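Uncharacterized protein (Leishmania major, PDB 2B4W) is of unknown function but belongs to a family related to the beta-fructosidase glycosidases, and probably folds as a five-bladed beta-propeller. Local coordinates at residues Pro84-Ile89 against Met93-Thr98; Arg136-Gln141 against Gly201-Ile206; Leu145-Arg150 against Asp168-Glu173. All coordinates share one frame; numbering follows the deposited sequence.

Interaction 1: Pro84-Ile89 against Met93-Thr98; sequences PYIAKI and MIFGGT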
ATOM      1  N   PRO A  84       3.390   5.755  -3.920  1.00 19.75           N
ATOM      2  CA  PRO A  84       3.305   4.817  -5.051  1.00 24.35           C
ATOM      3  C   PRO A  84       2.747   3.454  -4.621  1.00 19.95           C
ATOM      4  O   PRO A  84       2.755   3.094  -3.448  1.00 17.48           O
ATOM      5  CB  PRO A  84       4.743   4.705  -5.513  1.00 19.34           C
ATOM      6  CG  PRO A  84       5.571   5.099  -4.345  1.00  9.58           C
ATOM      7  CD  PRO A  84       4.772   6.010  -3.474  1.00 14.04           C
ATOM      8  N   TYR A  85       2.216   2.690  -5.565  1.00 18.94           N
ATOM      9  CA  TYR A  85       1.539   1.422  -5.316  1.00 19.10           C
ATOM     10  C   TYR A  85       1.471   0.576  -6.587  1.00 16.51           C
ATOM     11  O   TYR A  85       1.380   1.086  -7.697  1.00 22.11           O
ATOM     12  CB  TYR A  85       0.133   1.552  -4.759  1.00 19.88           C
ATOM     13  CG  TYR A  85      -0.887   2.349  -5.515  1.00 23.90           C
ATOM     14  CD1 TYR A  85      -0.904   3.734  -5.339  1.00 23.78           C
ATOM     15  CD2 TYR A  85      -1.814   1.776  -6.376  1.00 17.31           C
ATOM     16  CE1 TYR A  85      -1.834   4.504  -6.017  1.00 24.20           C
ATOM     17  CE2 TYR A  85      -2.738   2.549  -7.054  1.00 15.61           C
ATOM     18  CZ  TYR A  85      -2.740   3.916  -6.865  1.00 26.30           C
ATOM     19  OH  TYR A  85      -3.634   4.735  -7.512  1.00 29.91           O
ATOM     20  N   ILE A  86       1.517  -0.744  -6.381  1.00 17.44           N
ATOM     21  CA  ILE A  86       1.627  -1.629  -7.531  1.00 17.06           C
ATOM     22  C   ILE A  86       0.656  -2.804  -7.426  1.00 17.08           C
ATOM     23  O   ILE A  86       0.154  -3.163  -6.370  1.00 20.13           O
ATOM     24  CB  ILE A  86       3.030  -2.242  -7.733  1.00 16.32           C
ATOM     25  CG1 ILE A  86       3.550  -3.002  -6.500  1.00 25.26           C
ATOM     26  CG2 ILE A  86       4.048  -1.227  -8.208  1.00 13.53           C
ATOM     27  CD1 ILE A  86       4.851  -3.741  -6.796  1.00 25.35           C
ATOM     28  N   ALA A  87       0.441  -3.385  -8.602  1.00 18.58           N
ATOM     29  CA  ALA A  87      -0.344  -4.605  -8.727  1.00 13.88           C
ATOM     30  C   ALA A  87       0.099  -5.325  -9.991  1.00 17.64           C
ATOM     31  O   ALA A  87       0.661  -4.691 -10.881  1.00 16.69           O
ATOM     32  CB  ALA A  87      -1.829  -4.340  -8.722  1.00 15.68           C
ATOM     33  N   LYS A  88      -0.138  -6.635 -10.012  1.00 17.40           N
ATOM     34  CA  LYS A  88       0.072  -7.430 -11.218  1.00 15.43           C
ATOM     35  C   LYS A  88      -1.280  -7.863 -11.775  1.00 14.95           C
ATOM     36  O   LYS A  88      -2.073  -8.519 -11.111  1.00 18.83           O
ATOM     37  CB  LYS A  88       0.976  -8.625 -10.957  1.00 17.27           C
ATOM     38  CG  LYS A  88       1.327  -9.531 -12.114  1.00 18.01           C
ATOM     39  CD  LYS A  88       2.061 -10.798 -11.633  1.00 18.11           C
ATOM     40  CE  LYS A  88       1.101 -11.957 -11.521  1.00 38.40           C
ATOM     41  NZ  LYS A  88       1.707 -13.167 -10.877  1.00 54.13           N
ATOM     42  N   ILE A  89      -1.514  -7.447 -13.022  1.00 14.22           N
ATOM     43  CA  ILE A  89      -2.707  -7.904 -13.744  1.00 16.81           C
ATOM     44  C   ILE A  89      -2.251  -8.401 -15.111  1.00 18.21           C
ATOM     45  O   ILE A  89      -1.527  -7.730 -15.850  1.00 19.19           O
ATOM     46  CB  ILE A  89      -3.800  -6.838 -13.789  1.00 27.78           C
ATOM     47  CG1 ILE A  89      -4.209  -6.351 -12.389  1.00 34.18           C
ATOM     48  CG2 ILE A  89      -5.054  -7.314 -14.507  1.00 22.10           C
ATOM     49  CD1 ILE A  89      -3.357  -5.223 -11.865  1.00 66.19           C
HETATM   50  N   MSE A  93       2.683  -5.056 -14.825  1.00 19.04           N
HETATM   51  CA  MSE A  93       2.593  -4.092 -13.745  1.00 23.68           C
HETATM   52  C   MSE A  93       1.551  -3.019 -14.117  1.00 21.89           C
HETATM   53  O   MSE A  93       1.579  -2.487 -15.224  1.00 22.42           O
HETATM   54  CB  MSE A  93       3.952  -3.457 -13.442  1.00 19.97           C
HETATM   55  CG  MSE A  93       3.919  -2.482 -12.265  1.00 19.11           C
HETATM   56 SE   MSE A  93       5.579  -1.583 -11.882  1.00 11.28          SE
HETATM   57  CE  MSE A  93       6.091  -2.978 -10.641  1.00 21.04           C
ATOM     58  N   ILE A  94       0.676  -2.743 -13.182  1.00 17.51           N
ATOM     59  CA  ILE A  94      -0.233  -1.638 -13.010  1.00 10.24           C
ATOM     60  C   ILE A  94       0.328  -0.838 -11.822  1.00 20.47           C
ATOM     61  O   ILE A  94       0.222  -1.271 -10.677  1.00 18.66           O
ATOM     62  CB  ILE A  94      -1.666  -2.057 -12.786  1.00 12.52           C
ATOM     63  CG1 ILE A  94      -2.290  -2.873 -13.922  1.00 17.58           C
ATOM     64  CG2 ILE A  94      -2.560  -0.840 -12.514  1.00 20.73           C
ATOM     65  CD1 ILE A  94      -1.860  -2.414 -15.295  1.00 23.51           C
ATOM     66  N   PHE A  95       0.945   0.274 -12.170  1.00 15.58           N
ATOM     67  CA  PHE A  95       1.607   1.182 -11.242  1.00 15.31           C
ATOM     68  C   PHE A  95       0.776   2.460 -11.099  1.00 20.88           C
ATOM     69  O   PHE A  95       0.256   2.966 -12.090  1.00 24.72           O
ATOM     70  CB  PHE A  95       2.999   1.514 -11.705  1.00 19.14           C
ATOM     71  CG  PHE A  95       3.678   2.715 -11.058  1.00 22.38           C
ATOM     72  CD1 PHE A  95       4.373   2.584  -9.866  1.00 16.27           C
ATOM     73  CD2 PHE A  95       3.651   3.971 -11.641  1.00 28.69           C
ATOM     74  CE1 PHE A  95       5.026   3.671  -9.291  1.00 21.24           C
ATOM     75  CE2 PHE A  95       4.299   5.057 -11.085  1.00 20.63           C
ATOM     76  CZ  PHE A  95       5.011   4.907  -9.909  1.00 25.06           C
ATOM     77  N   GLY A  96       0.678   2.940  -9.870  1.00 22.62           N
ATOM     78  CA  GLY A  96      -0.077   4.144  -9.608  1.00 25.84           C
ATOM     79  C   GLY A  96       0.529   4.981  -8.515  1.00 22.39           C
ATOM     80  O   GLY A  96       1.407   4.655  -7.712  1.00 21.16           O
ATOM     81  N   GLY A  97       0.005   6.191  -8.459  1.00 20.22           N
ATOM     82  CA  GLY A  97       0.463   7.154  -7.480  1.00 18.82           C
ATOM     83  C   GLY A  97      -0.528   8.319  -7.474  1.00 23.28           C
ATOM     84  O   GLY A  97      -1.353   8.356  -8.390  1.00 17.86           O
ATOM     85  N   THR A  98      -0.375   9.149  -6.454  1.00 26.00           N
ATOM     86  CA  THR A  98      -1.184  10.354  -6.324  1.00 23.47           C
ATOM     87  C   THR A  98      -0.546  11.509  -7.088  1.00 20.03           C
ATOM     88  O   THR A  98       0.612  11.832  -6.795  1.00 21.70           O
ATOM     89  CB  THR A  98      -1.363  10.846  -4.878  1.00 26.62           C
ATOM     90  OG1 THR A  98      -1.951   9.811  -4.092  1.00 25.50           O
ATOM     91  CG2 THR A  98      -2.310  12.054  -4.878  1.00 27.56           C
TER
HETATM   92  O   HOH W   1      -1.496  -0.247  -8.837  1.00 24.60           O

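Interaction 2: Arg136-Gln141 against Gly201-Ile206; sequences RVLQLQ and GKVGCI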
ATOM      1  N   ARG A 136      -7.120   1.229  -5.350  1.00 19.62           N
ATOM      2  CA  ARG A 136      -6.342   0.015  -5.504  1.00 19.24           C
ATOM      3  C   ARG A 136      -7.062  -1.066  -6.301  1.00 22.03           C
ATOM      4  O   ARG A 136      -8.285  -1.191  -6.339  1.00 27.69           O
ATOM      5  CB  ARG A 136      -5.985  -0.639  -4.162  1.00 17.19           C
ATOM      6  CG  ARG A 136      -5.122   0.160  -3.218  1.00 21.11           C
ATOM      7  CD  ARG A 136      -3.893   0.696  -3.931  1.00 21.83           C
ATOM      8  NE  ARG A 136      -2.990   1.451  -3.069  1.00 20.68           N
ATOM      9  CZ  ARG A 136      -2.939   2.767  -2.933  1.00 22.11           C
ATOM     10  NH1 ARG A 136      -3.743   3.595  -3.591  1.00 20.43           N
ATOM     11  NH2 ARG A 136      -2.056   3.309  -2.112  1.00 23.99           N
ATOM     12  N   VAL A 137      -6.234  -1.904  -6.947  1.00 18.76           N
ATOM     13  CA  VAL A 137      -6.809  -2.982  -7.743  1.00 12.40           C
ATOM     14  C   VAL A 137      -6.072  -4.290  -7.505  1.00 15.69           C
ATOM     15  O   VAL A 137      -4.973  -4.267  -6.958  1.00 19.87           O
ATOM     16  CB  VAL A 137      -6.725  -2.693  -9.254  1.00 24.46           C
ATOM     17  CG1 VAL A 137      -7.322  -1.330  -9.574  1.00 20.09           C
ATOM     18  CG2 VAL A 137      -5.282  -2.745  -9.769  1.00 26.66           C
ATOM     19  N   LEU A 138      -6.719  -5.333  -7.994  1.00 17.04           N
ATOM     20  CA  LEU A 138      -6.150  -6.650  -8.158  1.00 18.62           C
ATOM     21  C   LEU A 138      -6.940  -7.482  -9.179  1.00 22.75           C
ATOM     22  O   LEU A 138      -8.077  -7.227  -9.525  1.00 22.07           O
ATOM     23  CB  LEU A 138      -6.062  -7.450  -6.870  1.00 20.51           C
ATOM     24  CG  LEU A 138      -7.192  -8.060  -6.070  1.00 30.48           C
ATOM     25  CD1 LEU A 138      -7.969  -9.231  -6.607  1.00 51.41           C
ATOM     26  CD2 LEU A 138      -6.542  -8.638  -4.785  1.00 53.32           C
ATOM     27  N   GLN A 139      -6.266  -8.559  -9.579  1.00 14.47           N
ATOM     28  CA  GLN A 139      -6.888  -9.585 -10.406  1.00 18.87           C
ATOM     29  C   GLN A 139      -7.551 -10.656  -9.545  1.00 28.48           C
ATOM     30  O   GLN A 139      -6.863 -11.204  -8.666  1.00 26.85           O
ATOM     31  CB  GLN A 139      -5.808 -10.228 -11.285  1.00 24.35           C
ATOM     32  CG  GLN A 139      -6.417 -11.259 -12.255  1.00 29.06           C
ATOM     33  CD  GLN A 139      -5.715 -11.074 -13.592  1.00 33.45           C
ATOM     34  OE1 GLN A 139      -4.503 -10.882 -13.564  1.00 23.33           O
ATOM     35  NE2 GLN A 139      -6.465 -11.121 -14.681  1.00 43.79           N
ATOM     36  N   LEU A 140      -8.828 -10.918  -9.763  1.00 29.16           N
ATOM     37  CA  LEU A 140      -9.647 -11.843  -8.997  1.00 23.83           C
ATOM     38  C   LEU A 140      -9.476 -13.282  -9.470  1.00 17.36           C
ATOM     39  O   LEU A 140      -8.838 -13.536 -10.487  1.00 21.51           O
ATOM     40  CB  LEU A 140     -11.146 -11.478  -9.070  1.00 25.16           C
ATOM     41  CG  LEU A 140     -11.513 -10.123  -8.455  1.00 38.73           C
ATOM     42  CD1 LEU A 140     -12.906  -9.657  -8.867  1.00 39.25           C
ATOM     43  CD2 LEU A 140     -11.421 -10.184  -6.936  1.00 52.96           C
ATOM     44  N   GLN A 141     -10.053 -14.211  -8.705  1.00 18.94           N
ATOM     45  CA  GLN A 141      -9.874 -15.630  -9.045  1.00 26.48           C
ATOM     46  C   GLN A 141     -10.193 -15.982 -10.482  1.00 26.03           C
ATOM     47  O   GLN A 141      -9.507 -16.706 -11.211  1.00 21.26           O
ATOM     48  CB  GLN A 141     -10.762 -16.436  -8.079  1.00 24.72           C
ATOM     49  CG  GLN A 141     -10.389 -17.907  -8.034  1.00 37.47           C
ATOM     50  CD  GLN A 141     -11.260 -18.757  -7.125  1.00 38.48           C
ATOM     51  OE1 GLN A 141     -12.487 -18.758  -7.231  1.00 35.86           O
ATOM     52  NE2 GLN A 141     -10.600 -19.499  -6.233  1.00 26.34           N
ATOM     53  N   GLY A 201     -10.637 -17.543  -3.007  1.00 27.42           N
ATOM     54  CA  GLY A 201     -11.351 -16.709  -3.958  1.00 25.88           C
ATOM     55  C   GLY A 201     -11.698 -15.355  -3.360  1.00 27.51           C
ATOM     56  O   GLY A 201     -12.118 -14.408  -4.015  1.00 30.42           O
ATOM     57  N   LYS A 202     -11.529 -15.252  -2.064  1.00 24.68           N
ATOM     58  CA  LYS A 202     -11.677 -14.091  -1.232  1.00 21.26           C
ATOM     59  C   LYS A 202     -10.467 -13.167  -1.419  1.00 27.50           C
ATOM     60  O   LYS A 202      -9.467 -13.533  -2.033  1.00 26.56           O
ATOM     61  CB  LYS A 202     -11.791 -14.404   0.267  1.00 24.16           C
ATOM     62  CG  LYS A 202     -12.946 -15.333   0.605  1.00 29.88           C
ATOM     63  CD  LYS A 202     -13.396 -15.150   2.047  1.00 46.81           C
ATOM     64  CE  LYS A 202     -14.615 -16.002   2.371  1.00 56.36           C
ATOM     65  NZ  LYS A 202     -14.805 -17.136   1.423  1.00 59.81           N
ATOM     66  N   VAL A 203     -10.597 -11.966  -0.878  1.00 27.04           N
ATOM     67  CA  VAL A 203      -9.542 -10.968  -1.052  1.00 29.65           C
ATOM     68  C   VAL A 203      -8.950 -10.524   0.279  1.00 21.77           C
ATOM     69  O   VAL A 203      -9.641  -9.993   1.135  1.00 29.19           O
ATOM     70  CB  VAL A 203     -10.075  -9.735  -1.806  1.00 32.67           C
ATOM     71  CG1 VAL A 203      -8.994  -8.663  -1.891  1.00 25.61           C
ATOM     72  CG2 VAL A 203     -10.564 -10.122  -3.197  1.00 47.31           C
ATOM     73  N   GLY A 204      -7.654 -10.763   0.412  1.00 21.89           N
ATOM     74  CA  GLY A 204      -6.868 -10.295   1.521  1.00 19.40           C
ATOM     75  C   GLY A 204      -6.435  -8.854   1.306  1.00 22.00           C
ATOM     76  O   GLY A 204      -5.672  -8.550   0.391  1.00 19.28           O
ATOM     77  N   CYS A 205      -6.918  -7.937   2.149  1.00 24.76           N
ATOM     78  CA  CYS A 205      -6.404  -6.577   2.065  1.00 21.86           C
ATOM     79  C   CYS A 205      -5.525  -6.192   3.249  1.00 17.45           C
ATOM     80  O   CYS A 205      -5.785  -6.492   4.431  1.00 16.37           O
ATOM     81  CB  CYS A 205      -7.530  -5.547   1.944  1.00 24.64           C
ATOM     82  SG  CYS A 205      -8.792  -5.939   0.722  1.00 28.94           S
ATOM     83  N   ILE A 206      -4.453  -5.468   2.876  1.00 17.58           N
ATOM     84  CA  ILE A 206      -3.584  -4.791   3.822  1.00 21.00           C
ATOM     85  C   ILE A 206      -3.819  -3.301   3.687  1.00 19.71           C
ATOM     86  O   ILE A 206      -3.724  -2.764   2.586  1.00 17.38           O
ATOM     87  CB  ILE A 206      -2.108  -5.136   3.571  1.00 22.34           C
ATOM     88  CG1 ILE A 206      -1.823  -6.636   3.699  1.00 18.60           C
ATOM     89  CG2 ILE A 206      -1.169  -4.327   4.454  1.00 20.03           C
ATOM     90  CD1 ILE A 206      -2.111  -7.146   5.100  1.00 12.23           C
TER
HETATM   91  O   HOH W   2     -11.725 -13.856  -6.439  1.00 19.92           O

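Interaction 3: Leu145-Arg150 against Asp168-Glu173; sequences LGVFSR and DELGAE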
ATOM      1  N   LEU A 145     -11.274  -7.870 -12.675  1.00 23.40           N
ATOM      2  CA  LEU A 145     -10.576  -6.861 -11.898  1.00 27.22           C
ATOM      3  C   LEU A 145     -11.368  -6.379 -10.697  1.00 28.30           C
ATOM      4  O   LEU A 145     -12.429  -5.773 -10.815  1.00 28.43           O
ATOM      5  CB  LEU A 145     -10.225  -5.686 -12.817  1.00 25.38           C
ATOM      6  CG  LEU A 145      -9.317  -4.605 -12.235  1.00 19.06           C
ATOM      7  CD1 LEU A 145      -7.851  -4.995 -12.297  1.00 21.41           C
ATOM      8  CD2 LEU A 145      -9.532  -3.285 -12.964  1.00 29.63           C
ATOM      9  N   GLY A 146     -10.850  -6.654  -9.494  1.00 17.83           N
ATOM     10  CA  GLY A 146     -11.420  -6.041  -8.314  1.00 12.16           C
ATOM     11  C   GLY A 146     -10.880  -4.635  -8.132  1.00 17.06           C
ATOM     12  O   GLY A 146      -9.672  -4.387  -8.259  1.00 23.48           O
ATOM     13  N   VAL A 147     -11.773  -3.686  -7.844  1.00 25.55           N
ATOM     14  CA  VAL A 147     -11.306  -2.320  -7.625  1.00 18.34           C
ATOM     15  C   VAL A 147     -11.858  -1.757  -6.316  1.00 24.19           C
ATOM     16  O   VAL A 147     -13.049  -1.813  -6.016  1.00 21.77           O
ATOM     17  CB  VAL A 147     -11.659  -1.368  -8.786  1.00 22.26           C
ATOM     18  CG1 VAL A 147     -10.910  -0.046  -8.611  1.00 34.18           C
ATOM     19  CG2 VAL A 147     -11.342  -1.980 -10.146  1.00 27.20           C
ATOM     20  N   PHE A 148     -10.933  -1.194  -5.543  1.00 22.56           N
ATOM     21  CA  PHE A 148     -11.270  -0.498  -4.316  1.00 24.51           C
ATOM     22  C   PHE A 148     -11.132   1.020  -4.469  1.00 27.54           C
ATOM     23  O   PHE A 148     -10.101   1.523  -4.917  1.00 25.35           O
ATOM     24  CB  PHE A 148     -10.357  -0.902  -3.164  1.00 25.46           C
ATOM     25  CG  PHE A 148     -10.435  -2.366  -2.764  1.00 19.39           C
ATOM     26  CD1 PHE A 148      -9.639  -3.335  -3.359  1.00 22.53           C
ATOM     27  CD2 PHE A 148     -11.314  -2.726  -1.763  1.00 22.10           C
ATOM     28  CE1 PHE A 148      -9.712  -4.666  -2.977  1.00 15.23           C
ATOM     29  CE2 PHE A 148     -11.389  -4.053  -1.380  1.00 30.66           C
ATOM     30  CZ  PHE A 148     -10.579  -5.010  -1.967  1.00 18.96           C
ATOM     31  N   SER A 149     -12.172   1.735  -4.076  1.00 22.94           N
ATOM     32  CA  SER A 149     -12.188   3.190  -4.081  1.00 16.45           C
ATOM     33  C   SER A 149     -12.044   3.739  -2.677  1.00 23.19           C
ATOM     34  O   SER A 149     -12.047   2.950  -1.733  1.00 23.95           O
ATOM     35  CB  SER A 149     -13.532   3.670  -4.655  1.00 27.89           C
ATOM     36  OG  SER A 149     -14.570   3.239  -3.772  1.00 30.18           O
ATOM     37  N   ARG A 150     -11.913   5.050  -2.526  1.00 30.47           N
ATOM     38  CA  ARG A 150     -11.766   5.649  -1.209  1.00 24.59           C
ATOM     39  C   ARG A 150     -12.257   7.092  -1.194  1.00 26.19           C
ATOM     40  O   ARG A 150     -11.466   8.031  -1.057  1.00 31.66           O
ATOM     41  CB  ARG A 150     -10.309   5.604  -0.723  1.00 24.28           C
ATOM     42  CG  ARG A 150     -10.154   5.331   0.760  1.00 23.53           C
ATOM     43  CD  ARG A 150     -10.679   6.476   1.624  1.00 30.76           C
ATOM     44  NE  ARG A 150      -9.882   7.661   1.341  1.00 29.79           N
ATOM     45  CZ  ARG A 150      -8.941   8.232   2.063  1.00 30.63           C
ATOM     46  NH1 ARG A 150      -8.578   7.760   3.249  1.00 30.52           N
ATOM     47  NH2 ARG A 150      -8.333   9.321   1.590  1.00 39.23           N
ATOM     48  N   ASP A 168      -9.091  -2.134 -18.807  1.00 25.52           N
ATOM     49  CA  ASP A 168      -9.639  -1.308 -19.855  1.00 32.47           C
ATOM     50  C   ASP A 168     -10.906  -0.580 -19.446  1.00 36.77           C
ATOM     51  O   ASP A 168     -11.351   0.309 -20.171  1.00 29.85           O
ATOM     52  CB  ASP A 168      -9.986  -2.159 -21.083  1.00 30.36           C
ATOM     53  CG  ASP A 168      -8.760  -2.817 -21.669  1.00 32.16           C
ATOM     54  OD1 ASP A 168      -7.752  -2.109 -21.861  1.00 46.36           O
ATOM     55  OD2 ASP A 168      -8.823  -4.042 -21.916  1.00 71.41           O
ATOM     56  N   GLU A 169     -11.500  -0.943 -18.315  1.00 30.14           N
ATOM     57  CA  GLU A 169     -12.734  -0.266 -17.940  1.00 24.17           C
ATOM     58  C   GLU A 169     -12.519   0.701 -16.779  1.00 17.58           C
ATOM     59  O   GLU A 169     -13.420   1.414 -16.386  1.00 21.89           O
ATOM     60  CB  GLU A 169     -13.789  -1.285 -17.518  1.00 25.52           C
ATOM     61  CG  GLU A 169     -14.124  -2.277 -18.629  1.00 23.20           C
ATOM     62  CD  GLU A 169     -15.382  -3.031 -18.231  1.00 28.15           C
ATOM     63  OE1 GLU A 169     -15.597  -3.139 -17.003  1.00 29.79           O
ATOM     64  OE2 GLU A 169     -16.102  -3.469 -19.147  1.00 27.71           O
ATOM     65  N   LEU A 170     -11.305   0.639 -16.250  1.00 27.30           N
ATOM     66  CA  LEU A 170     -10.891   1.477 -15.148  1.00 22.99           C
ATOM     67  C   LEU A 170     -10.833   2.947 -15.585  1.00 26.77           C
ATOM     68  O   LEU A 170     -10.236   3.235 -16.620  1.00 29.66           O
ATOM     69  CB  LEU A 170      -9.518   1.029 -14.654  1.00 19.66           C
ATOM     70  CG  LEU A 170      -9.131   1.547 -13.271  1.00 20.56           C
ATOM     71  CD1 LEU A 170      -9.992   0.902 -12.207  1.00 24.16           C
ATOM     72  CD2 LEU A 170      -7.667   1.276 -12.992  1.00 21.33           C
ATOM     73  N   GLY A 171     -11.435   3.810 -14.790  1.00 30.81           N
ATOM     74  CA  GLY A 171     -11.533   5.250 -15.009  1.00 24.96           C
ATOM     75  C   GLY A 171     -12.378   5.897 -13.916  1.00 29.56           C
ATOM     76  O   GLY A 171     -12.932   5.176 -13.077  1.00 25.83           O
ATOM     77  N   ALA A 172     -12.453   7.223 -13.918  1.00 33.23           N
ATOM     78  CA  ALA A 172     -12.925   8.029 -12.794  1.00 32.40           C
ATOM     79  C   ALA A 172     -14.375   7.766 -12.435  1.00 32.56           C
ATOM     80  O   ALA A 172     -14.760   7.677 -11.266  1.00 35.08           O
ATOM     81  CB  ALA A 172     -12.706   9.513 -13.098  1.00 40.19           C
ATOM     82  N   GLU A 173     -15.228   7.615 -13.450  1.00 38.69           N
ATOM     83  CA  GLU A 173     -16.641   7.439 -13.137  1.00 37.55           C
ATOM     84  C   GLU A 173     -16.955   6.126 -12.445  1.00 35.08           C
ATOM     85  O   GLU A 173     -17.544   6.127 -11.362  1.00 40.74           O
ATOM     86  CB  GLU A 173     -17.441   7.544 -14.441  1.00 40.84           C
ATOM     87  CG  GLU A 173     -17.156   8.835 -15.192  1.00 60.47           C
ATOM     88  CD  GLU A 173     -15.962   8.776 -16.116  1.00 71.97           C
ATOM     89  OE1 GLU A 173     -15.283   7.732 -16.216  1.00 56.36           O
ATOM     90  OE2 GLU A 173     -15.692   9.811 -16.771  1.00 94.80           O
TER

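Interaction 1: Pro84-Ile89 against Met93-Thr98
With chi1 at 56°, the Tyr-85 side chain leaves its backbone with CG tucked between N and the carbonyl carbon, a turn that swings the ring across to the partner strand and lays it over Gly-96. The CA of Gly-96 stands 4.0 Å from the centroid of the Tyr-85 ring and 16° off its normal, a CH-pi contact, and the Gly-96 carbonyl carbon lies over the same ring nearer its rim. Glycine suits this position because any beta carbon here would run into CZ of the tyrosine. Strands 84-89 and 92-100 form an antiparallel beta hairpin, the first two strands of a four-stranded sheet that probably makes one blade of a propeller. Tyr-85 and Gly-96, like Ala-87 and Ile-94, are hydrogen-bonded pairs. Within them Gly-96 N reaches Tyr-85 O at 2.9 Å, and Ile-94 N donates to Ala-87 O almost straight, at 175°. Ile-94 O is gripped more than once: besides the bond from Ala-87 N-H it also accepts a hydrogen bond from a water 2.7 Å away, which also gives a weak bond to Tyr-85 O. On the face carrying Ile-86 and Phe-95, the contact is apolar. CG2 of Ile-86 touches CE of Met-93, refined as selenomethionine, at 3.6 Å, and also meets the Phe-95 ring at its edge. A bend about the CG-SE bond of Met-93 brings its terminal methyl CE round to the isoleucine. Pro-84 CB lies 3.9 Å from Phe-95 CE1, and Tyr-46 of strand 42-50 covers this same apolar patch. On the Ala-87 face, Ile-89 crosses Ile-94 at about a right angle; CD1 of Ile-89 approaches CG1 of Ile-94 more closely than van der Waals radii normally permit, so the precise fit there is doubtful.

Interaction 2: Arg136-Gln141 against Gly201-Ile206
The flat carboxamide of Gln-141 lies against Gly-201, whose CA is 3.7 Å from Gln-141 NE2 and 3.8 Å from Gln-141 CD. An extended chain beyond CG carries the amide to that place. Glycine fits beside it for two reasons: its positive phi of 93° is strained for other residues, and a beta carbon would press on Gln-141 OE1. Beside this pair a water joins the two backbones, accepting from Gln-141 N at 2.8 Å and donating to Gly-201 O over a distance so short that its exact value is doubtful. Deeper in, Val-203 serves two leucines at once. Its CG1 meets Leu-138 CD2 at 3.8 Å, the two side chains lying alongside with their ends pointing opposite ways, while its CG2 meets Leu-140 CD2, also at 3.8 Å, in a crossing near a right angle. A branched valine can offer one methyl to each neighbour in this way. Strands 136-139 and 203-211 belong to different antiparallel sheets, probably adjacent propeller blades, and Phe-148 and Leu-231 extend the apolar layer around Val-203. The contact is thus held by methyl packing at its inner end and by the amide lying on Gly-201 at its outer end, with the water bridge the one polar link between the two segments, an association that depends on shape more than on directional bonds.

Interaction 3: Leu145-Arg150 against Asp168-Glu173
Val-147 and Leu-170 meet across two quite different backbones. Residues 145-149 run as an extended strand, whereas the chain at 168-173 finishes a short 3-10 turn at Glu-169, stretches out through Leu-170 and Gly-171, and then enters helix 172-176 with Gly-171 at the N-cap position. The CA atoms of Val-147 and Leu-170, the closest pair of alpha carbons, stay 8.4 Å apart, so side chains alone bridge the gap. Leucine has the length for this. Its chi1 of -163° sets CG opposite the backbone N, and the branch is then turned to present CD1 to the strand. That methyl rests on the fork of Val-147, 3.8 Å from CG1 and equally 3.8 Å from CG2 of the valine, with the two side chains meeting at a slant. Leu-145, two residues earlier and on the same side of the strand, adds CD2 at 4.3 Å from Leu-170 CD1, a looser touch that widens the apolar seat. Valine suits the middle of the strand because beta-branching favours extended backbone and puts two methyls forward together. The contact is small, about 102 Å² summed over both segments, yet all three residues are buried. Between the two segments the chain forms strand 159-164, which pairs with 145-149; Leu-164 from it packs against both Val-147 and Leu-170, while Ile-167 lies on Leu-145. The Leu-170 carbonyl, in turn, accepts a hydrogen bond from Thr-126 OG1 of strand 121-127, the outermost strand of the preceding sheet. The turn leading into helix 172-176 is therefore contacted from two sides, by leucine and valine methyls of strand 145-149 and by a polar bond from the neighbouring sheet, at the join between two probable propeller blades.

The three contacts lie about 13 to 14 Å apart, centre to centre, and form a chain through successive sheets. Strand 136-139 of interaction 2 pairs directly with strand 145-149 of interaction 3, as in the probable hydrogen bond from Gly-146 N to Leu-138 O at 2.8 Å. Interaction 1 packs on this pair: Arg-136 makes a cation-pi contact with the Tyr-85 ring, its NH1 3.2 Å from Tyr-85 CE1, and Ile-89 CG1 reaches Leu-145 CD1 at 3.9 Å. From the other face of strand 145-149, Phe-148 CZ lies 3.4 Å from Cys-205 SG in interaction 2. Three probable blades are thereby joined by packing between their sheets.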